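Local atomic coordinates of aminotransferase class I and II (Streptococcus suis 89/1591, PDB entry 3OP7), a protein that probably transfers amino groups between amino acids and 2-oxo acids, using pyridoxal 5'-phosphate held as an internal aldimine. Residues G92-V97 with P113-L118; A20-A25 with L357-E362; Q74-V79 with S206-Y211. One frame throughout, in Å; residues are numbered along the deposited sequence.

Contact 1: residues G92-V97 with P113-L118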
loop_
_atom_site.group_PDB
_atom_site.type_symbol
_atom_site.label_atom_id
_atom_site.label_comp_id
_atom_site.label_asym_id
_atom_site.label_seq_id
_atom_site.Cartn_x
_atom_site.Cartn_y
_atom_site.Cartn_z
ATOM N N GLY A 92 -5.037 2.322 1.639
ATOM C CA GLY A 92 -4.136 1.773 2.628
ATOM C C GLY A 92 -4.657 1.896 4.028
ATOM O O GLY A 92 -4.377 1.004 4.877
ATOM N N ALA A 93 -5.442 2.953 4.297
ATOM C CA ALA A 93 -5.994 3.162 5.616
ATOM C C ALA A 93 -7.086 2.110 5.950
ATOM O O ALA A 93 -7.048 1.470 7.009
ATOM C CB ALA A 93 -6.544 4.531 5.807
ATOM N N ASN A 94 -8.026 1.910 5.026
ATOM C CA ASN A 94 -9.031 0.858 5.244
ATOM C C ASN A 94 -8.385 -0.498 5.450
ATOM O O ASN A 94 -8.802 -1.242 6.355
ATOM C CB ASN A 94 -10.063 0.758 4.077
ATOM C CG ASN A 94 -11.045 1.888 4.020
ATOM O OD1 ASN A 94 -11.479 2.445 5.046
ATOM N ND2 ASN A 94 -11.547 2.147 2.804
ATOM N N LEU A 95 -7.413 -0.847 4.602
ATOM C CA LEU A 95 -6.738 -2.122 4.713
ATOM C C LEU A 95 -6.020 -2.221 6.049
ATOM O O LEU A 95 -6.072 -3.267 6.717
ATOM C CB LEU A 95 -5.724 -2.294 3.590
ATOM C CG LEU A 95 -4.913 -3.598 3.669
ATOM C CD1 LEU A 95 -5.809 -4.832 3.701
ATOM C CD2 LEU A 95 -3.910 -3.632 2.534
ATOM N N LEU A 96 -5.286 -1.187 6.426
ATOM C CA LEU A 96 -4.545 -1.223 7.701
ATOM C C LEU A 96 -5.498 -1.457 8.891
ATOM O O LEU A 96 -5.203 -2.265 9.787
ATOM C CB LEU A 96 -3.810 0.063 7.912
ATOM C CG LEU A 96 -3.019 0.217 9.231
ATOM C CD1 LEU A 96 -1.959 -0.900 9.377
ATOM C CD2 LEU A 96 -2.406 1.637 9.306
ATOM N N VAL A 97 -6.622 -0.762 8.897
ATOM C CA VAL A 97 -7.604 -0.904 10.001
ATOM C C VAL A 97 -8.109 -2.358 10.071
ATOM O O VAL A 97 -8.034 -3.030 11.124
ATOM C CB VAL A 97 -8.778 0.061 9.881
ATOM C CG1 VAL A 97 -9.914 -0.239 10.956
ATOM C CG2 VAL A 97 -8.257 1.493 10.052
ATOM N N PRO A 113 -24.840 -1.928 -0.633
ATOM C CA PRO A 113 -23.530 -1.850 -1.232
ATOM C C PRO A 113 -22.765 -0.683 -0.694
ATOM O O PRO A 113 -23.329 0.274 -0.196
ATOM C CB PRO A 113 -23.813 -1.531 -2.724
ATOM C CG PRO A 113 -25.134 -1.521 -2.899
ATOM C CD PRO A 113 -25.889 -1.826 -1.651
ATOM N N THR A 114 -21.454 -0.797 -0.745
ATOM C CA THR A 114 -20.590 0.264 -0.330
ATOM C C THR A 114 -19.236 0.001 -0.985
ATOM O O THR A 114 -19.108 -0.894 -1.807
ATOM C CB THR A 114 -20.401 0.289 1.220
ATOM O OG1 THR A 114 -19.696 1.469 1.560
ATOM C CG2 THR A 114 -19.619 -0.950 1.761
ATOM N N TYR A 115 -18.214 0.742 -0.610
ATOM C CA TYR A 115 -16.854 0.475 -1.138
ATOM C C TYR A 115 -16.371 -0.943 -0.808
ATOM O O TYR A 115 -16.430 -1.380 0.347
ATOM C CB TYR A 115 -15.890 1.527 -0.597
ATOM C CG TYR A 115 -14.653 1.671 -1.458
ATOM C CD1 TYR A 115 -14.755 2.153 -2.739
ATOM C CD2 TYR A 115 -13.400 1.345 -0.987
ATOM C CE1 TYR A 115 -13.654 2.299 -3.547
ATOM C CE2 TYR A 115 -12.307 1.525 -1.759
ATOM C CZ TYR A 115 -12.423 1.976 -3.063
ATOM O OH TYR A 115 -11.309 2.138 -3.905
ATOM N N GLN A 116 -15.944 -1.701 -1.816
ATOM C CA GLN A 116 -15.806 -3.162 -1.654
ATOM C C GLN A 116 -14.821 -3.609 -0.574
ATOM O O GLN A 116 -14.972 -4.670 0.000
ATOM C CB GLN A 116 -15.481 -3.830 -3.014
ATOM C CG GLN A 116 -15.438 -5.351 -2.983
ATOM C CD GLN A 116 -15.267 -5.982 -4.354
ATOM O OE1 GLN A 116 -15.350 -5.293 -5.379
ATOM N NE2 GLN A 116 -15.054 -7.298 -4.384
ATOM N N GLN A 117 -13.818 -2.786 -0.281
ATOM C CA GLN A 117 -12.878 -3.113 0.793
ATOM C C GLN A 117 -13.607 -3.450 2.105
ATOM O O GLN A 117 -13.165 -4.320 2.865
ATOM C CB GLN A 117 -11.973 -1.931 1.082
ATOM C CG GLN A 117 -10.813 -1.713 0.081
ATOM C CD GLN A 117 -9.880 -0.651 0.584
ATOM O OE1 GLN A 117 -10.279 0.493 0.746
ATOM N NE2 GLN A 117 -8.604 -1.030 0.828
ATOM N N LEU A 118 -14.666 -2.696 2.360
ATOM C CA LEU A 118 -15.253 -2.642 3.680
ATOM C C LEU A 118 -15.950 -3.940 4.095
ATOM O O LEU A 118 -16.044 -4.212 5.309
ATOM C CB LEU A 118 -16.209 -1.449 3.838
ATOM C CG LEU A 118 -15.566 -0.071 3.680
ATOM C CD1 LEU A 118 -16.711 0.966 3.742
ATOM C CD2 LEU A 118 -14.380 0.202 4.701
#
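The amide nitrogen of N94 has two partners: Q117 OE1 across the contact and D193 OD2 on the neighbouring strand. The bond N94 ND2 to Q117 OE1 is 2.9 Å long and nearly straight, with 166° at the hydrogen. The acceptor lies in the plane of the N94 amide, but seen from Q117 the donor stands above the carbonyl plane and off its lone pairs, in keeping with the 64° between the two amide planes. OE1 also presses on the aliphatic root of N94, 3.3 Å from N94 CB. With CG swung anti to its own carbonyl carbon (chi1 -72°), N94 reaches out from the helix toward Q117. L118 closes in on the same amide, its CD2 3.7 Å from N94 OD1. The nitrogen of the same Q117 amide is held too: NE2 donates to T91 O and to Y250 O of the second subunit, which fixes the rotation of the amide and leaves OE1 facing N94. In fold-type I enzymes an aspartate placed like D193 usually pairs with the cofactor's pyridine nitrogen, consistent with a second-shell role for N94. The contact thus joins helix 89-101 to the first part of helix 117-124, with N94 and L118 both resting on L191 of strand 189-193, and L95 meeting L95 of the second subunit.

Contact 2: residues A20-A25 with L357-E362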
loop_
_atom_site.group_PDB
_atom_site.type_symbol
_atom_site.label_atom_id
_atom_site.label_comp_id
_atom_site.label_asym_id
_atom_site.label_seq_id
_atom_site.Cartn_x
_atom_site.Cartn_y
_atom_site.Cartn_z
ATOM N N ALA A 20 -12.618 4.328 -23.510
ATOM C CA ALA A 20 -13.494 5.463 -23.208
ATOM C C ALA A 20 -13.161 6.683 -24.088
ATOM O O ALA A 20 -12.006 7.120 -24.123
ATOM C CB ALA A 20 -13.356 5.828 -21.748
ATOM N N ILE A 21 -14.159 7.229 -24.775
ATOM C CA ILE A 21 -14.005 8.544 -25.436
ATOM C C ILE A 21 -14.421 9.636 -24.437
ATOM O O ILE A 21 -13.700 10.624 -24.235
ATOM C CB ILE A 21 -14.791 8.635 -26.745
ATOM C CG1 ILE A 21 -14.215 7.643 -27.782
ATOM C CG2 ILE A 21 -14.779 10.076 -27.271
ATOM C CD1 ILE A 21 -15.092 7.407 -29.029
ATOM N N TYR A 22 -15.550 9.405 -23.766
ATOM C CA TYR A 22 -16.096 10.324 -22.750
ATOM C C TYR A 22 -16.166 9.580 -21.423
ATOM O O TYR A 22 -17.090 8.841 -21.188
ATOM C CB TYR A 22 -17.496 10.833 -23.196
ATOM C CG TYR A 22 -17.427 11.416 -24.575
ATOM C CD1 TYR A 22 -16.633 12.534 -24.822
ATOM C CD2 TYR A 22 -18.082 10.814 -25.654
ATOM C CE1 TYR A 22 -16.528 13.086 -26.123
ATOM C CE2 TYR A 22 -17.972 11.341 -26.955
ATOM C CZ TYR A 22 -17.184 12.481 -27.179
ATOM O OH TYR A 22 -17.071 13.010 -28.452
ATOM N N ASP A 23 -15.177 9.781 -20.565
ATOM C CA ASP A 23 -15.066 9.008 -19.312
ATOM C C ASP A 23 -15.810 9.713 -18.174
ATOM O O ASP A 23 -15.316 10.673 -17.624
ATOM C CB ASP A 23 -13.606 8.800 -18.948
ATOM C CG ASP A 23 -13.427 7.871 -17.734
ATOM O OD1 ASP A 23 -14.387 7.678 -16.961
ATOM O OD2 ASP A 23 -12.331 7.325 -17.579
ATOM N N ILE A 24 -17.037 9.272 -17.878
ATOM C CA ILE A 24 -17.797 9.793 -16.736
ATOM C C ILE A 24 -17.980 8.665 -15.701
ATOM O O ILE A 24 -19.025 8.566 -15.051
ATOM C CB ILE A 24 -19.156 10.441 -17.146
ATOM C CG1 ILE A 24 -20.010 9.508 -17.999
ATOM C CG2 ILE A 24 -18.889 11.665 -18.008
ATOM C CD1 ILE A 24 -21.423 10.065 -18.392
ATOM N N ALA A 25 -16.941 7.839 -15.568
ATOM C CA ALA A 25 -16.946 6.724 -14.623
ATOM C C ALA A 25 -16.147 7.040 -13.372
ATOM O O ALA A 25 -16.429 6.477 -12.322
ATOM C CB ALA A 25 -16.377 5.458 -15.278
ATOM N N LEU A 357 -18.476 16.019 -19.295
ATOM C CA LEU A 357 -19.789 15.728 -18.695
ATOM C C LEU A 357 -20.868 16.010 -19.694
ATOM O O LEU A 357 -21.711 15.140 -19.953
ATOM C CB LEU A 357 -20.071 16.520 -17.402
ATOM C CG LEU A 357 -21.440 16.264 -16.720
ATOM C CD1 LEU A 357 -21.596 14.771 -16.323
ATOM C CD2 LEU A 357 -21.707 17.179 -15.487
ATOM N N ILE A 358 -20.867 17.225 -20.248
ATOM C CA ILE A 358 -21.949 17.645 -21.148
ATOM C C ILE A 358 -22.061 16.724 -22.350
ATOM O O ILE A 358 -23.156 16.309 -22.719
ATOM C CB ILE A 358 -21.808 19.121 -21.590
ATOM C CG1 ILE A 358 -22.110 20.039 -20.391
ATOM C CG2 ILE A 358 -22.795 19.447 -22.726
ATOM C CD1 ILE A 358 -21.794 21.527 -20.626
ATOM N N LYS A 359 -20.929 16.397 -22.954
ATOM C CA LYS A 359 -20.930 15.546 -24.143
ATOM C C LYS A 359 -21.346 14.110 -23.771
ATOM O O LYS A 359 -22.152 13.485 -24.474
ATOM C CB LYS A 359 -19.547 15.581 -24.838
ATOM C CG LYS A 359 -19.437 14.741 -26.137
ATOM C CD LYS A 359 -20.573 14.954 -27.159
ATOM C CE LYS A 359 -20.610 16.368 -27.709
ATOM N NZ LYS A 359 -21.570 16.549 -28.837
ATOM N N GLY A 360 -20.828 13.617 -22.654
ATOM C CA GLY A 360 -21.196 12.298 -22.139
ATOM C C GLY A 360 -22.698 12.177 -21.973
ATOM O O GLY A 360 -23.307 11.202 -22.442
ATOM N N LEU A 361 -23.300 13.194 -21.346
ATOM C CA LEU A 361 -24.749 13.218 -21.106
ATOM C C LEU A 361 -25.548 13.322 -22.411
ATOM O O LEU A 361 -26.527 12.603 -22.625
ATOM C CB LEU A 361 -25.122 14.372 -20.156
ATOM C CG LEU A 361 -24.607 14.258 -18.708
ATOM C CD1 LEU A 361 -25.129 15.396 -17.850
ATOM C CD2 LEU A 361 -24.915 12.906 -18.053
ATOM N N GLU A 362 -25.136 14.241 -23.274
ATOM C CA GLU A 362 -25.713 14.358 -24.606
ATOM C C GLU A 362 -25.742 12.998 -25.314
ATOM O O GLU A 362 -26.799 12.558 -25.794
ATOM C CB GLU A 362 -24.934 15.391 -25.409
ATOM C CG GLU A 362 -25.553 16.809 -25.325
ATOM C CD GLU A 362 -24.600 17.945 -25.760
ATOM O OE1 GLU A 362 -23.455 17.680 -26.234
ATOM O OE2 GLU A 362 -25.013 19.115 -25.592
#
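Residues 20-25 pass close beside helix 354-368, the CA atoms of Y22 and G360 coming within 5.5 Å, and no hydrogen bond crosses between them. G360 has no side chain to hold them apart, and Y22 CB lies 4.1 Å from G360 CA while I24 CD1 rests near the glycine's carbonyl carbon. K359 comes over one face of the Y22 ring in a CH-pi contact, its CG 3.5 Å from the ring centroid, offset toward CE1 and CZ. The opposite face is filled by I21 CG2, over the ring centre, so the aromatic is sandwiched between two aliphatic groups. CG of K359 stands anti to the backbone N (chi1 -179°), which lays it on the ring; bends at chi2 and chi3 then carry NZ off to a salt bridge with E362 OE1 whose hydrogen bond is weak. Further along, I24 CG2 packs 4.2 Å from L357 CA. D23 OD1 meanwhile accepts from A25 N at 2.9 Å, an Asx turn that shapes the end of the segment. Strand 22-23 pairs in parallel with 332-333, and this docking of an N-terminal strand beside the C-terminal helix belongs to the small domain of a fold-type I aminotransferase.

Contact 3: residues Q74-V79 with S206-Y211. With EDO (1,2-ethanediol), chain K.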
loop_
_atom_site.group_PDB
_atom_site.type_symbol
_atom_site.label_atom_id
_atom_site.label_comp_id
_atom_site.label_asym_id
_atom_site.label_seq_id
_atom_site.Cartn_x
_atom_site.Cartn_y
_atom_site.Cartn_z
ATOM N N GLN A 74 -6.348 19.032 12.898
ATOM C CA GLN A 74 -7.061 20.290 12.931
ATOM C C GLN A 74 -8.344 20.280 12.073
ATOM O O GLN A 74 -9.201 21.167 12.210
ATOM C CB GLN A 74 -6.147 21.435 12.506
ATOM C CG GLN A 74 -5.119 21.834 13.560
ATOM C CD GLN A 74 -4.143 22.887 13.052
ATOM O OE1 GLN A 74 -3.700 22.853 11.894
ATOM N NE2 GLN A 74 -3.788 23.816 13.919
ATOM N N LEU A 75 -8.483 19.286 11.204
ATOM C CA LEU A 75 -9.727 19.129 10.405
ATOM C C LEU A 75 -10.897 18.654 11.285
ATOM O O LEU A 75 -12.042 18.750 10.879
ATOM C CB LEU A 75 -9.526 18.153 9.244
ATOM C CG LEU A 75 -8.444 18.490 8.201
ATOM C CD1 LEU A 75 -8.191 17.334 7.265
ATOM C CD2 LEU A 75 -8.838 19.767 7.420
ATOM N N TYR A 76 -10.595 18.158 12.474
ATOM C CA TYR A 76 -11.567 17.607 13.397
ATOM C C TYR A 76 -11.658 18.423 14.648
ATOM O O TYR A 76 -10.749 19.223 14.937
ATOM C CB TYR A 76 -11.111 16.224 13.846
ATOM C CG TYR A 76 -10.903 15.248 12.727
ATOM C CD1 TYR A 76 -9.668 15.153 12.090
ATOM C CD2 TYR A 76 -11.931 14.432 12.287
ATOM C CE1 TYR A 76 -9.450 14.244 11.059
ATOM C CE2 TYR A 76 -11.735 13.524 11.239
ATOM C CZ TYR A 76 -10.480 13.422 10.617
ATOM O OH TYR A 76 -10.322 12.524 9.564
ATOM N N THR A 77 -12.712 18.197 15.419
ATOM C CA THR A 77 -12.757 18.683 16.787
ATOM C C THR A 77 -12.336 17.546 17.695
ATOM O O THR A 77 -12.692 16.382 17.464
ATOM C CB THR A 77 -14.169 19.179 17.195
ATOM O OG1 THR A 77 -15.123 18.129 16.989
ATOM C CG2 THR A 77 -14.541 20.400 16.391
ATOM N N GLY A 78 -11.554 17.872 18.713
ATOM C CA GLY A 78 -11.188 16.896 19.739
ATOM C C GLY A 78 -10.272 15.759 19.307
ATOM O O GLY A 78 -10.316 14.677 19.900
ATOM N N VAL A 79 -9.431 15.994 18.297
ATOM C CA VAL A 79 -8.458 14.979 17.834
ATOM C C VAL A 79 -7.032 15.530 17.904
ATOM O O VAL A 79 -6.733 16.579 17.347
ATOM C CB VAL A 79 -8.746 14.488 16.399
ATOM C CG1 VAL A 79 -7.691 13.464 15.928
ATOM C CG2 VAL A 79 -10.195 13.912 16.299
ATOM N N SER A 206 -17.504 13.784 11.503
ATOM C CA SER A 206 -16.736 12.528 11.419
ATOM C C SER A 206 -17.172 11.578 12.528
ATOM O O SER A 206 -17.547 12.005 13.628
ATOM C CB SER A 206 -15.250 12.802 11.549
ATOM O OG SER A 206 -14.513 11.575 11.585
ATOM N N ILE A 207 -17.094 10.288 12.243
ATOM C CA ILE A 207 -17.353 9.266 13.261
ATOM C C ILE A 207 -16.571 9.503 14.519
ATOM O O ILE A 207 -17.071 9.341 15.619
ATOM C CB ILE A 207 -17.162 7.802 12.723
ATOM C CG1 ILE A 207 -17.939 6.810 13.580
ATOM C CG2 ILE A 207 -15.687 7.345 12.564
ATOM C CD1 ILE A 207 -19.467 7.027 13.647
ATOM N N ILE A 208 -15.316 9.905 14.374
ATOM C CA ILE A 208 -14.502 10.112 15.558
ATOM C C ILE A 208 -14.896 11.341 16.400
ATOM O O ILE A 208 -14.497 11.439 17.561
ATOM C CB ILE A 208 -13.035 10.191 15.147
ATOM C CG1 ILE A 208 -12.141 9.851 16.345
ATOM C CG2 ILE A 208 -12.768 11.531 14.477
ATOM C CD1 ILE A 208 -10.655 9.807 16.023
ATOM N N GLU A 209 -15.715 12.237 15.850
ATOM C CA GLU A 209 -16.261 13.379 16.593
ATOM C C GLU A 209 -17.527 13.020 17.387
ATOM O O GLU A 209 -17.988 13.825 18.238
ATOM C CB GLU A 209 -16.535 14.552 15.626
ATOM C CG GLU A 209 -15.253 15.131 15.009
ATOM C CD GLU A 209 -15.482 16.116 13.883
ATOM O OE1 GLU A 209 -16.372 15.937 13.013
ATOM O OE2 GLU A 209 -14.693 17.079 13.821
ATOM N N VAL A 210 -18.107 11.858 17.096
ATOM C CA VAL A 210 -19.284 11.402 17.820
ATOM C C VAL A 210 -19.095 10.114 18.611
ATOM O O VAL A 210 -20.017 9.724 19.338
ATOM C CB VAL A 210 -20.519 11.274 16.891
ATOM C CG1 VAL A 210 -20.985 12.660 16.378
ATOM C CG2 VAL A 210 -20.279 10.341 15.743
ATOM N N TYR A 211 -17.940 9.472 18.484
ATOM C CA TYR A 211 -17.687 8.167 19.128
ATOM C C TYR A 211 -16.222 7.944 19.383
ATOM O O TYR A 211 -15.408 7.986 18.447
ATOM C CB TYR A 211 -18.219 7.060 18.218
ATOM C CG TYR A 211 -18.301 5.651 18.787
ATOM C CD1 TYR A 211 -18.615 5.415 20.133
ATOM C CD2 TYR A 211 -18.172 4.568 17.954
ATOM C CE1 TYR A 211 -18.757 4.117 20.634
ATOM C CE2 TYR A 211 -18.269 3.270 18.430
ATOM C CZ TYR A 211 -18.575 3.050 19.781
ATOM O OH TYR A 211 -18.700 1.789 20.252
HETATM C C1 EDO K . -17.543 18.787 15.247
HETATM O O1 EDO K . -18.028 18.169 16.451
HETATM C C2 EDO K . -18.465 18.451 14.075
HETATM O O2 EDO K . -17.790 18.341 12.807
HETATM O O HOH W 1 -13.306 13.980 18.812
HETATM O O HOH W 2 -15.868 16.147 19.102
#
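T77 N donates to E209 OE2 at 2.8 Å, on the lone pair facing away from the other carboxylate oxygen. This ties the loop after helix 66-73 to a capping box, the motif that S206 and E209 form at the start of the short helix 207-210. Beside that bond, Y76 lays its ring edge against S206: S206 CB lies in the plane of the Y76 ring, at its edge, and S206 OG is 3.4 Å from Y76 CE2. I208 CG2 sits obliquely to the ring, 3.7 Å from Y76 CD2, and also meets V79 CG2 at 4.0 Å, so the one methyl touches both the tyrosine and the valine. The torsion of I208 explains this: CG1 lies anti to the backbone N (chi1 -158°), leaving CG2 turned toward the loop.

Behind this first shell, the helix start fixes the carboxylate. S206 N reaches E209 OE1 at 2.9 Å, while S206 OG, at the N-cap, accepts a weak bond from I208 N. S206 OG also bonds to E194 OE1, and the phenol of Y76 is held by W233 NE1. A water donates to both T77 O and I208 O, bridging the two backbones. At the solvent side lies a 1,2-ethanediol, probably from the crystallisation liquor, whose O2 donates to E209 OE1 at 2.8 Å.

Contacts 1 and 3 belong to the large domain, their centres 20 Å apart, and both lean on strands 189-193 and 214-219 of its mixed sheet. The consecutive residues D193 and E194 reach them separately, D193 through N94 of contact 1 and E194 through S206 of contact 3. Contact 2 lies away in the small domain, 28 Å from contact 1 and 37 Å from contact 3, which is across the chain's centre from it. Along the sequence each pair of segments brackets the next: 20-25 and 357-362 outermost, then 74-79 and 206-211, with 92-97 and 113-118 innermost. This fits the fold-type I plan, in which the two chain ends build the small domain and the middle the cofactor-bearing one.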